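Local structure of glutathione transferase (6ZB6) at residues A[19-24]-A[169-174]; A[7-12]-A[34-39]; A[176-181]-A[212-217]. The protein probably conjugates glutathione to electrophilic foreign compounds, herbicides among them, as a plant phi-class transferase of the detoxification system. One frame throughout, in Å; residues are numbered along the deposited sequence.

In the fold
The chain has the two-domain glutathione transferase fold. The side chains of Asn171 (contact 1), Phe36 (contact 2) and Tyr178 (contact 3) lie about 8, 4 and 7 Å from the bound S-(p-nitrobenzyl)glutathione. Contact 2 lies within the thioredoxin-like domain and holds Ser12 of the ligand pocket. Contact 1 joins that domain to the helical domain. Contact 3 packs helix 173-179 against the end of helix 205-214 and the tail that follows it. Contacts 1 and 3 share helix 173-179; Phe173 CE2 lies 3.8 Å from Met214 SD. Contacts 2 and 3 meet where Tyr178 OH lies 2.6 Å from Met11 O. Leu19 CD1 packs 3.6 Å from Ala10 CB between contacts 1 and 2.

Contact 1: residues A[19-24]-A[169-174]; sequences LVFLEE and DLNHFP
Phe21 and Leu170 both set CG beside their own backbone N, with chi1 -66° and -57°, and their side chains meet between helix 13-24 and the turn at 170-173. This is the interface of the two glutathione transferase domains: the helix belongs to the thioredoxin-like domain and the turn to the helical one. The far end of the Phe21 ring takes Leu170 CB obliquely, with CE1 3.7 Å from it. Asn171 OD1 comes to the ring edge, near its plane, 3.9 Å from Phe21 CE2. The same oxygen is hydrogen-bonded to Arg17, which ties the amide to helix 13-24. One turn beyond Val20, Glu24 bends at chi2 and lays its carboxylate against the Leu170 methyl CD1. Glu24 OE2 also forms a salt bridge with Arg204, so the charge is paired beside this apolar contact. The type I turn from Leu170 to Phe173 carries a 3.1 Å backbone bond from Phe173 N to Leu170 O. The CB of Phe173 heads toward 19-24. There Val20 CG2 approaches the ring obliquely, 3.7 Å from Phe173 CD2.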
# COMPACT_ATOMS: atom_id res chain seq x y z
N LEU A 19 -8.40 0.02 1.52
CA LEU A 19 -9.38 -0.80 0.82
C LEU A 19 -8.95 -2.26 0.76
O LEU A 19 -9.78 -3.16 0.87
CB LEU A 19 -9.63 -0.24 -0.59
CG LEU A 19 -10.03 1.24 -0.68
CD1 LEU A 19 -10.44 1.62 -2.11
CD2 LEU A 19 -11.13 1.59 0.33
N VAL A 20 -7.64 -2.50 0.58
CA VAL A 20 -7.14 -3.87 0.60
C VAL A 20 -7.52 -4.56 1.91
O VAL A 20 -8.06 -5.67 1.92
CB VAL A 20 -5.62 -3.90 0.37
CG1 VAL A 20 -5.06 -5.27 0.75
CG2 VAL A 20 -5.29 -3.58 -1.12
N PHE A 21 -7.25 -3.92 3.05
CA PHE A 21 -7.53 -4.61 4.30
C PHE A 21 -9.03 -4.72 4.56
O PHE A 21 -9.47 -5.74 5.11
CB PHE A 21 -6.78 -3.92 5.44
CG PHE A 21 -5.30 -4.05 5.29
CD1 PHE A 21 -4.70 -5.30 5.37
CD2 PHE A 21 -4.51 -2.94 5.00
CE1 PHE A 21 -3.33 -5.45 5.21
CE2 PHE A 21 -3.12 -3.08 4.83
CZ PHE A 21 -2.53 -4.33 4.93
N LEU A 22 -9.82 -3.74 4.13
CA LEU A 22 -11.27 -3.90 4.19
C LEU A 22 -11.72 -5.12 3.40
O LEU A 22 -12.58 -5.88 3.85
CB LEU A 22 -11.97 -2.64 3.66
CG LEU A 22 -12.03 -1.45 4.63
CD1 LEU A 22 -12.34 -0.16 3.89
CD2 LEU A 22 -13.04 -1.71 5.77
N GLU A 23 -11.14 -5.34 2.22
CA GLU A 23 -11.55 -6.48 1.43
C GLU A 23 -11.05 -7.78 2.04
O GLU A 23 -11.72 -8.81 1.93
CB GLU A 23 -11.05 -6.34 -0.01
CG GLU A 23 -11.83 -5.32 -0.81
CD GLU A 23 -13.23 -5.79 -1.14
OE1 GLU A 23 -13.46 -7.02 -1.15
OE2 GLU A 23 -14.10 -4.93 -1.39
N GLU A 24 -9.88 -7.75 2.69
CA GLU A 24 -9.35 -8.98 3.28
C GLU A 24 -10.27 -9.53 4.36
O GLU A 24 -10.41 -10.75 4.50
CB GLU A 24 -7.95 -8.72 3.84
CG GLU A 24 -6.84 -8.65 2.76
CD GLU A 24 -6.43 -10.01 2.19
OE1 GLU A 24 -6.71 -11.06 2.81
OE2 GLU A 24 -5.80 -10.04 1.11
N ASP A 169 3.41 -7.93 4.53
CA ASP A 169 3.44 -8.18 3.08
C ASP A 169 2.47 -7.27 2.34
O ASP A 169 2.85 -6.59 1.38
CB ASP A 169 3.11 -9.63 2.76
CG ASP A 169 3.95 -10.61 3.55
OD1 ASP A 169 5.13 -10.81 3.19
OD2 ASP A 169 3.42 -11.15 4.54
N LEU A 170 1.22 -7.20 2.81
CA LEU A 170 0.20 -6.49 2.06
C LEU A 170 0.40 -4.98 2.06
O LEU A 170 -0.08 -4.31 1.14
CB LEU A 170 -1.19 -6.86 2.58
CG LEU A 170 -1.46 -8.37 2.54
CD1 LEU A 170 -2.91 -8.69 2.90
CD2 LEU A 170 -1.10 -8.97 1.16
N ASN A 171 1.11 -4.42 3.05
CA ASN A 171 1.44 -3.00 3.01
C ASN A 171 2.35 -2.64 1.85
O ASN A 171 2.43 -1.46 1.48
CB ASN A 171 2.09 -2.57 4.32
CG ASN A 171 1.06 -2.12 5.35
OD1 ASN A 171 0.26 -1.24 5.07
ND2 ASN A 171 1.08 -2.73 6.53
N HIS A 172 3.04 -3.62 1.26
CA HIS A 172 3.88 -3.42 0.10
C HIS A 172 3.09 -3.26 -1.20
O HIS A 172 3.67 -2.83 -2.20
CB HIS A 172 4.87 -4.59 -0.05
CG HIS A 172 5.97 -4.57 0.97
ND1 HIS A 172 5.80 -4.98 2.28
CD2 HIS A 172 7.26 -4.18 0.87
CE1 HIS A 172 6.94 -4.85 2.93
NE2 HIS A 172 7.85 -4.37 2.10
N PHE A 173 1.79 -3.57 -1.20
CA PHE A 173 1.07 -3.62 -2.48
C PHE A 173 0.90 -2.27 -3.17
O PHE A 173 1.25 -2.15 -4.35
CB PHE A 173 -0.29 -4.30 -2.29
CG PHE A 173 -1.25 -3.97 -3.38
CD1 PHE A 173 -1.10 -4.56 -4.64
CD2 PHE A 173 -2.26 -3.05 -3.18
CE1 PHE A 173 -1.96 -4.24 -5.66
CE2 PHE A 173 -3.12 -2.72 -4.19
CZ PHE A 173 -2.98 -3.33 -5.45
N PRO A 174 0.32 -1.24 -2.53
CA PRO A 174 -0.13 -0.07 -3.32
C PRO A 174 0.97 0.66 -4.07
O PRO A 174 0.77 0.99 -5.25
CB PRO A 174 -0.77 0.84 -2.27
CG PRO A 174 -1.12 -0.06 -1.14
CD PRO A 174 -0.05 -1.11 -1.11

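Contact 2: residues A[7-12]-A[34-39]; sequences FGPAMS and MDFKVM
Met34 meets Phe7 and Gly8 with its sulfur, at the start of the loop that follows strand 29-32. Its chain runs straight through chi2 (178°) and bends only at chi3. This lays SD alongside the backbone at the end of strand 4-7. SD is 3.6 Å from Gly8 N and 3.9 Å from Phe7 CB. Met34 CG also lies near Gly8, 3.9 Å from its N. Gly8 has no side chain, and its backbone lies bare against the sulfur. Asp35 turns away from the 7-12 segment and shapes its own loop instead. Its OD1 accepts a bond from Lys37 N at 2.9 Å, reached from above the carboxylate plane, which makes an Asx turn. The two loops leave the neighbouring parallel strands 4-7 and 29-32 of the thioredoxin-like domain. The first of them leads into helix 13-24, with Ser12 at its N-cap position and touching S-(p-nitrobenzyl)glutathione. Phe36 follows in a short 3-10 segment; its CB heads toward the 7-12 segment, and the ring reaches Pro9. Pro9 CD meets the ring at its edge, in the ring plane, 3.9 Å from Phe36 CE2. Pro9 CG is nearly as close to the same carbon. The Phe36 ring also stacks on His41, and its side chain comes within about 4 Å of the bound ligand. Past it, Met39 N bonds back to Phe36 O at 3.0 Å.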
# COMPACT_ATOMS: atom_id res chain seq x y z
N PHE A 7 -12.41 8.28 2.84
CA PHE A 7 -12.44 9.53 2.08
C PHE A 7 -11.20 9.61 1.20
O PHE A 7 -10.07 9.58 1.71
CB PHE A 7 -12.51 10.73 3.03
CG PHE A 7 -13.78 10.79 3.82
CD1 PHE A 7 -13.87 10.15 5.04
CD2 PHE A 7 -14.89 11.46 3.32
CE1 PHE A 7 -15.05 10.17 5.78
CE2 PHE A 7 -16.08 11.51 4.06
CZ PHE A 7 -16.15 10.86 5.28
N GLY A 8 -11.42 9.72 -0.11
CA GLY A 8 -10.33 9.78 -1.05
C GLY A 8 -10.58 8.81 -2.21
O GLY A 8 -11.27 7.80 -2.06
N PRO A 9 -10.01 9.11 -3.37
CA PRO A 9 -10.18 8.22 -4.53
C PRO A 9 -9.45 6.90 -4.34
O PRO A 9 -8.35 6.84 -3.77
CB PRO A 9 -9.58 9.02 -5.68
CG PRO A 9 -8.72 10.07 -5.04
CD PRO A 9 -9.34 10.38 -3.72
N ALA A 10 -10.05 5.82 -4.85
CA ALA A 10 -9.45 4.50 -4.71
C ALA A 10 -8.08 4.41 -5.37
O ALA A 10 -7.27 3.57 -4.96
CB ALA A 10 -10.37 3.41 -5.27
N MET A 11 -7.79 5.28 -6.34
CA MET A 11 -6.51 5.20 -7.03
C MET A 11 -5.34 5.70 -6.19
O MET A 11 -4.20 5.34 -6.48
CB MET A 11 -6.56 6.00 -8.34
CG MET A 11 -6.98 7.44 -8.16
SD MET A 11 -6.08 8.59 -9.21
CE MET A 11 -4.61 8.87 -8.22
N SER A 12 -5.59 6.52 -5.17
CA SER A 12 -4.51 7.00 -4.32
C SER A 12 -3.92 5.83 -3.54
O SER A 12 -4.65 5.03 -2.95
CB SER A 12 -5.03 8.08 -3.37
OG SER A 12 -4.15 8.29 -2.29
N MET A 34 -13.07 12.34 -3.98
CA MET A 34 -12.70 13.71 -3.67
C MET A 34 -11.98 14.32 -4.85
O MET A 34 -11.16 13.66 -5.51
CB MET A 34 -11.81 13.76 -2.43
CG MET A 34 -12.53 13.27 -1.20
SD MET A 34 -11.44 13.28 0.21
CE MET A 34 -11.15 15.04 0.37
N ASP A 35 -12.27 15.59 -5.11
CA ASP A 35 -11.83 16.28 -6.32
C ASP A 35 -10.55 17.05 -6.00
O ASP A 35 -10.60 18.17 -5.49
CB ASP A 35 -12.92 17.21 -6.82
CG ASP A 35 -12.62 17.77 -8.20
OD1 ASP A 35 -11.48 17.60 -8.68
OD2 ASP A 35 -13.53 18.38 -8.79
N PHE A 36 -9.41 16.47 -6.36
CA PHE A 36 -8.14 17.16 -6.17
C PHE A 36 -8.00 18.40 -7.03
O PHE A 36 -7.20 19.28 -6.70
CB PHE A 36 -6.99 16.19 -6.42
CG PHE A 36 -6.63 15.37 -5.22
CD1 PHE A 36 -5.57 15.74 -4.40
CD2 PHE A 36 -7.38 14.26 -4.88
CE1 PHE A 36 -5.26 15.01 -3.27
CE2 PHE A 36 -7.07 13.52 -3.76
CZ PHE A 36 -6.00 13.90 -2.95
N LYS A 37 -8.77 18.52 -8.12
CA LYS A 37 -8.64 19.70 -8.98
C LYS A 37 -9.18 20.96 -8.32
O LYS A 37 -8.74 22.07 -8.66
CB LYS A 37 -9.33 19.46 -10.32
CG LYS A 37 -8.43 18.79 -11.34
CD LYS A 37 -9.18 17.82 -12.25
CE LYS A 37 -8.28 17.33 -13.38
NZ LYS A 37 -8.37 15.85 -13.56
N VAL A 38 -10.13 20.82 -7.39
CA VAL A 38 -10.55 21.94 -6.58
C VAL A 38 -9.96 21.85 -5.17
O VAL A 38 -10.43 22.53 -4.27
CB VAL A 38 -12.08 22.09 -6.56
CG1 VAL A 38 -12.64 22.17 -7.99
CG2 VAL A 38 -12.74 20.96 -5.77
N MET A 39 -8.92 21.02 -4.99
CA MET A 39 -8.19 20.91 -3.73
C MET A 39 -9.13 20.56 -2.58
O MET A 39 -9.03 21.13 -1.48
CB MET A 39 -7.40 22.19 -3.43
CG MET A 39 -6.43 22.59 -4.53
SD MET A 39 -5.06 21.43 -4.73
CE MET A 39 -4.12 21.83 -3.26

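Contact 3: residues A[176-181]-A[212-217]; sequences TFYFMA and ATMVPP
Tyr178 OH is hydrogen-bonded to Met11 O, and around this bond the oxygen packs against Met214. Met214 CB lies 3.5 Å from Tyr178 OH, and the methyl CE lies about as close. Tyr178 gets there by setting CG beside its backbone N (chi1 -80°), which carries the far end of the ring over to helix 205-214. The Met214 chain is extended at chi2 and bends at chi3, which brings CE against two rings. It comes obliquely to both, 3.4 Å from Tyr178 CE2 and 3.6 Å from Phe177 CD2. Phe177 instead has CG anti to its backbone N, and its side chain runs past that of Met214 in the opposite direction. The Met214 sulfur makes an oblique Met-aromatic contact with the Phe177 ring, 4.7 Å from its centroid and 38° off the normal. Pro216 crosses the Phe177 side chain at about a right angle. Its CG is 3.4 Å from Phe177 CZ, a tight approach, but Pro216 is poorly ordered. Pro216 CB also faces Ala181 CB. Between Met214 and Pro216, Val215, also poorly ordered, leaves the helix with positive phi. The contact thus joins helix 173-179 and Ala181 to the end of helix 205-214 and the tail after it. Helix 92-127 meets Tyr178 at Val117, helix 192-202 meets Phe177 at Met202, and helix 13-24 touches Tyr178 through Thr13 and Met214 through Ala16.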
# COMPACT_ATOMS: atom_id res chain seq x y z
N THR A 176 4.07 -0.60 -4.81
CA THR A 176 4.74 -1.53 -5.74
C THR A 176 3.87 -1.79 -6.96
O THR A 176 4.38 -1.93 -8.08
CB THR A 176 5.08 -2.84 -5.03
OG1 THR A 176 5.88 -2.56 -3.89
CG2 THR A 176 5.88 -3.80 -5.96
N PHE A 177 2.55 -1.85 -6.76
CA PHE A 177 1.63 -1.95 -7.88
C PHE A 177 1.92 -0.89 -8.94
O PHE A 177 2.02 -1.20 -10.14
CB PHE A 177 0.19 -1.83 -7.39
CG PHE A 177 -0.81 -1.88 -8.50
CD1 PHE A 177 -1.04 -3.06 -9.19
CD2 PHE A 177 -1.49 -0.74 -8.90
CE1 PHE A 177 -1.95 -3.11 -10.23
CE2 PHE A 177 -2.40 -0.78 -9.93
CZ PHE A 177 -2.64 -1.97 -10.60
N TYR A 178 2.07 0.36 -8.52
CA TYR A 178 2.32 1.45 -9.46
C TYR A 178 3.74 1.40 -10.01
O TYR A 178 3.96 1.75 -11.18
CB TYR A 178 2.05 2.80 -8.80
CG TYR A 178 0.58 3.15 -8.75
CD1 TYR A 178 -0.22 3.02 -9.88
CD2 TYR A 178 -0.01 3.62 -7.58
CE1 TYR A 178 -1.57 3.33 -9.85
CE2 TYR A 178 -1.37 3.94 -7.53
CZ TYR A 178 -2.15 3.79 -8.67
OH TYR A 178 -3.50 4.10 -8.65
N PHE A 179 4.71 0.96 -9.20
CA PHE A 179 6.06 0.73 -9.72
C PHE A 179 6.03 -0.20 -10.93
O PHE A 179 6.78 -0.00 -11.90
CB PHE A 179 6.95 0.15 -8.61
CG PHE A 179 8.36 -0.16 -9.05
CD1 PHE A 179 9.35 0.82 -9.00
CD2 PHE A 179 8.71 -1.42 -9.51
CE1 PHE A 179 10.65 0.54 -9.40
CE2 PHE A 179 10.02 -1.71 -9.93
CZ PHE A 179 10.99 -0.72 -9.87
N MET A 180 5.15 -1.21 -10.91
CA MET A 180 5.03 -2.13 -12.04
C MET A 180 4.50 -1.46 -13.30
O MET A 180 4.52 -2.08 -14.37
CB MET A 180 4.14 -3.32 -11.68
CG MET A 180 4.71 -4.23 -10.59
SD MET A 180 6.41 -4.74 -10.93
CE MET A 180 7.01 -5.12 -9.28
N ALA A 181 4.05 -0.21 -13.21
CA ALA A 181 3.66 0.56 -14.37
C ALA A 181 4.75 1.51 -14.85
O ALA A 181 4.54 2.23 -15.83
CB ALA A 181 2.38 1.35 -14.09
N ALA A 212 -7.83 -3.56 -9.63
CA ALA A 212 -8.72 -3.27 -10.75
C ALA A 212 -9.44 -1.93 -10.59
O ALA A 212 -9.88 -1.35 -11.58
CB ALA A 212 -9.76 -4.39 -10.90
N THR A 213 -9.60 -1.44 -9.37
CA THR A 213 -10.22 -0.14 -9.19
C THR A 213 -9.22 1.00 -9.23
O THR A 213 -9.62 2.16 -9.36
CB THR A 213 -11.00 -0.07 -7.87
OG1 THR A 213 -10.09 0.07 -6.78
CG2 THR A 213 -11.83 -1.32 -7.67
N MET A 214 -7.93 0.70 -9.11
CA MET A 214 -6.90 1.73 -9.26
C MET A 214 -6.59 2.01 -10.73
O MET A 214 -6.29 3.16 -11.07
CB MET A 214 -5.64 1.30 -8.51
CG MET A 214 -5.89 0.95 -7.05
SD MET A 214 -4.53 0.04 -6.31
CE MET A 214 -3.24 1.27 -6.41
N VAL A 215 -6.70 1.00 -11.59
CA VAL A 215 -6.41 0.99 -13.03
C VAL A 215 -5.26 1.89 -13.45
O VAL A 215 -5.43 3.12 -13.55
CB VAL A 215 -7.67 1.31 -13.87
CG1 VAL A 215 -8.59 0.10 -13.93
CG2 VAL A 215 -8.43 2.53 -13.35
N PRO A 216 -4.09 1.34 -13.74
CA PRO A 216 -3.00 2.13 -14.33
C PRO A 216 -3.27 2.41 -15.80
O PRO A 216 -4.40 2.18 -16.27
CB PRO A 216 -1.76 1.23 -14.15
CG PRO A 216 -2.22 0.03 -13.37
CD PRO A 216 -3.70 -0.07 -13.56
N PRO A 217 -2.29 2.92 -16.56
CA PRO A 217 -2.45 2.94 -18.02
C PRO A 217 -2.95 1.61 -18.61
O PRO A 217 -3.94 1.62 -19.34
CB PRO A 217 -1.05 3.32 -18.50
CG PRO A 217 -0.60 4.31 -17.44
CD PRO A 217 -1.23 3.85 -16.13